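Local coordinates for hypothetical protein PG1100 (Porphyromonas gingivalis, PDB 1ZBS) that is of unknown function but, as a putative N-acetylglucosamine kinase of the ASKHA superfamily, probably phosphorylates an amino sugar at the expense of ATP, at residues P237-G242 and L263-Q268. Residues are numbered along the deposited sequence; the frame is centred on the assembly and turned at random.
Sequences PLHFIG and LGSVLQ
A parallel strand pair joined by a beta-alpha-beta crossover, interrupted by a beta bulge, forms where strand 238-241 runs beside strand 263-267, their directions only 10° apart. Leu238 pairs with Leu263, but His239 pairs with Ser265, and Gly264 is the extra residue on the second strand. The bulge turns two consecutive amides onto one acceptor: Ser265 N (3.2 Å) and Gly264 N both donate to Leu238 O, from the same face of its carbonyl plane, the second from well above that plane. The 2.5 Å modelled between Gly264 N and Leu238 O is improbably short, so its exact length is doubtful. Beyond it the regular ladder resumes. Phe240 N bonds to Ser265 O at 2.7 Å, almost in line with the carbonyl bond, and Leu267 N returns to Phe240 O. At the far end, Gly242 N makes two weak bonds, to the carbonyls of Leu267 and Gln268.

Side chains reinforce the irregular end. With chi1 at 71°, Ser265 OG sits between its own backbone N and carbonyl carbon, where it meets the edge of the His239 imidazole; OG and ND1 lie 2.7 Å apart in a nearly straight hydrogen bond whose proton could belong to either. Gly264 CA covers a face of the same ring in a CH-pi contact, 4.0 Å from the centroid, so the ring is gripped at edge and face together. On the opposite side of the sheet, Leu263 CD1 reaches Phe240 CD2 at 3.9 Å, the two side chains meeting at a slant.

Helices cover both faces: helix 249-258, part of the crossover, packs on Phe240 and Leu263, while Leu105 of helix 97-105 touches His239, Ile241 and Ser265. Strand 238-241 also bonds to strand 111-116, leaving 263-267 as an outermost strand, within the chain, of this mixed sheet, whose 3-2-1-4-5 order matches the ASKHA fold.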
ATOM      1  N   PRO A 237      22.531  -1.786  22.196  1.00 39.44           N
ATOM      2  CA  PRO A 237      22.831  -0.923  21.049  1.00 38.66           C
ATOM      3  C   PRO A 237      22.156  -1.485  19.792  1.00 36.81           C
ATOM      4  O   PRO A 237      22.052  -2.701  19.630  1.00 38.66           O
ATOM      5  CB  PRO A 237      24.352  -0.984  20.971  1.00 38.26           C
ATOM      6  CG  PRO A 237      24.639  -2.388  21.412  1.00 39.70           C
ATOM      7  CD  PRO A 237      23.735  -2.515  22.632  1.00 39.30           C
ATOM      8  N   LEU A 238      21.696  -0.603  18.909  1.00 36.23           N
ATOM      9  CA  LEU A 238      21.024  -1.021  17.673  1.00 33.29           C
ATOM     10  C   LEU A 238      21.979  -1.400  16.542  1.00 31.37           C
ATOM     11  O   LEU A 238      22.825  -0.607  16.134  1.00 29.54           O
ATOM     12  CB  LEU A 238      20.098   0.094  17.184  1.00 31.85           C
ATOM     13  CG  LEU A 238      18.695   0.208  17.781  1.00 33.68           C
ATOM     14  CD1 LEU A 238      18.719  -0.072  19.267  1.00 31.61           C
ATOM     15  CD2 LEU A 238      18.134   1.596  17.490  1.00 30.78           C
ATOM     16  N   HIS A 239      21.829  -2.614  16.035  1.00 29.51           N
ATOM     17  CA  HIS A 239      22.653  -3.090  14.939  1.00 29.60           C
ATOM     18  C   HIS A 239      21.785  -3.147  13.692  1.00 29.80           C
ATOM     19  O   HIS A 239      20.666  -3.657  13.736  1.00 31.83           O
ATOM     20  CB  HIS A 239      23.220  -4.469  15.270  1.00 30.02           C
ATOM     21  CG  HIS A 239      24.272  -4.439  16.334  1.00 31.04           C
ATOM     22  ND1 HIS A 239      25.527  -3.909  16.121  1.00 30.00           N
ATOM     23  CD2 HIS A 239      24.250  -4.843  17.627  1.00 29.65           C
ATOM     24  CE1 HIS A 239      26.230  -3.987  17.234  1.00 29.52           C
ATOM     25  NE2 HIS A 239      25.479  -4.549  18.164  1.00 31.51           N
ATOM     26  N   PHE A 240      22.291  -2.625  12.582  1.00 29.75           N
ATOM     27  CA  PHE A 240      21.515  -2.596  11.340  1.00 29.69           C
ATOM     28  C   PHE A 240      22.201  -3.210  10.150  1.00 29.93           C
ATOM     29  O   PHE A 240      23.429  -3.204  10.034  1.00 31.41           O
ATOM     30  CB  PHE A 240      21.154  -1.158  10.959  1.00 27.26           C
ATOM     31  CG  PHE A 240      20.130  -0.525  11.853  1.00 24.70           C
ATOM     32  CD1 PHE A 240      18.791  -0.471  11.469  1.00 23.91           C
ATOM     33  CD2 PHE A 240      20.508   0.045  13.066  1.00 24.57           C
ATOM     34  CE1 PHE A 240      17.838   0.148  12.273  1.00 22.54           C
ATOM     35  CE2 PHE A 240      19.565   0.668  13.887  1.00 24.66           C
ATOM     36  CZ  PHE A 240      18.226   0.720  13.487  1.00 25.83           C
ATOM     37  N   ILE A 241      21.389  -3.730   9.242  1.00 30.25           N
ATOM     38  CA  ILE A 241      21.914  -4.319   8.027  1.00 31.12           C
ATOM     39  C   ILE A 241      21.028  -3.863   6.866  1.00 27.94           C
ATOM     40  O   ILE A 241      19.872  -3.506   7.068  1.00 26.10           O
ATOM     41  CB  ILE A 241      21.944  -5.861   8.148  1.00 33.00           C
ATOM     42  CG1 ILE A 241      23.178  -6.391   7.432  1.00 36.60           C
ATOM     43  CG2 ILE A 241      20.676  -6.481   7.597  1.00 35.53           C
ATOM     44  CD1 ILE A 241      24.463  -6.147   8.218  1.00 37.72           C
ATOM     45  N   GLY A 242      21.576  -3.838   5.659  1.00 27.76           N
ATOM     46  CA  GLY A 242      20.764  -3.439   4.528  1.00 25.52           C
ATOM     47  C   GLY A 242      21.210  -2.233   3.723  1.00 24.34           C
ATOM     48  O   GLY A 242      21.876  -1.325   4.225  1.00 22.90           O
ATOM     49  N   LEU A 263      23.577   3.650  18.670  1.00 37.49           N
ATOM     50  CA  LEU A 263      23.798   2.863  17.466  1.00 36.67           C
ATOM     51  C   LEU A 263      24.911   1.856  17.722  1.00 35.88           C
ATOM     52  O   LEU A 263      26.002   2.225  18.157  1.00 37.14           O
ATOM     53  CB  LEU A 263      24.193   3.778  16.303  1.00 35.26           C
ATOM     54  CG  LEU A 263      24.516   3.111  14.965  1.00 37.28           C
ATOM     55  CD1 LEU A 263      23.309   2.322  14.477  1.00 36.52           C
ATOM     56  CD2 LEU A 263      24.898   4.170  13.936  1.00 36.90           C
ATOM     57  N   GLY A 264      24.629   0.585  17.465  1.00 35.19           N
ATOM     58  CA  GLY A 264      25.629  -0.448  17.655  1.00 34.10           C
ATOM     59  C   GLY A 264      26.525  -0.524  16.427  1.00 33.44           C
ATOM     60  O   GLY A 264      27.749  -0.439  16.534  1.00 33.13           O
ATOM     61  N   SER A 265      25.909  -0.679  15.258  1.00 30.87           N
ATOM     62  CA  SER A 265      26.652  -0.755  14.005  1.00 28.76           C
ATOM     63  C   SER A 265      25.699  -0.846  12.814  1.00 28.16           C
ATOM     64  O   SER A 265      24.559  -1.281  12.955  1.00 24.25           O
ATOM     65  CB  SER A 265      27.566  -1.987  13.985  1.00 28.88           C
ATOM     66  OG  SER A 265      26.816  -3.190  13.872  1.00 28.14           O
ATOM     67  N   VAL A 266      26.179  -0.427  11.646  1.00 27.41           N
ATOM     68  CA  VAL A 266      25.405  -0.504  10.422  1.00 28.15           C
ATOM     69  C   VAL A 266      26.320  -0.943   9.294  1.00 29.39           C
ATOM     70  O   VAL A 266      27.365  -0.345   9.072  1.00 31.55           O
ATOM     71  CB  VAL A 266      24.724   0.854  10.058  1.00 28.08           C
ATOM     72  CG1 VAL A 266      25.730   1.983  10.107  1.00 28.35           C
ATOM     73  CG2 VAL A 266      24.101   0.758   8.674  1.00 21.31           C
ATOM     74  N   LEU A 267      25.924  -2.009   8.608  1.00 30.34           N
ATOM     75  CA  LEU A 267      26.681  -2.556   7.490  1.00 30.46           C
ATOM     76  C   LEU A 267      25.700  -2.896   6.368  1.00 31.25           C
ATOM     77  O   LEU A 267      24.553  -3.269   6.626  1.00 31.47           O
ATOM     78  CB  LEU A 267      27.417  -3.831   7.918  1.00 33.32           C
ATOM     79  CG  LEU A 267      28.749  -3.727   8.680  1.00 34.99           C
ATOM     80  CD1 LEU A 267      29.202  -5.116   9.118  1.00 36.13           C
ATOM     81  CD2 LEU A 267      29.803  -3.095   7.782  1.00 36.00           C
ATOM     82  N   GLN A 268      26.146  -2.778   5.122  1.00 31.58           N
ATOM     83  CA  GLN A 268      25.272  -3.083   3.994  1.00 31.59           C
ATOM     84  C   GLN A 268      24.936  -4.578   3.921  1.00 29.79           C
ATOM     85  O   GLN A 268      23.765  -4.950   3.792  1.00 28.60           O
ATOM     86  CB  GLN A 268      25.921  -2.599   2.687  1.00 30.73           C
ATOM     87  CG  GLN A 268      25.105  -2.921   1.441  1.00 38.11           C
ATOM     88  CD  GLN A 268      25.405  -1.994   0.266  1.00 39.55           C
ATOM     89  OE1 GLN A 268      26.561  -1.644   0.007  1.00 43.79           O
ATOM     90  NE2 GLN A 268      24.360  -1.608  -0.463  1.00 39.69           N
TER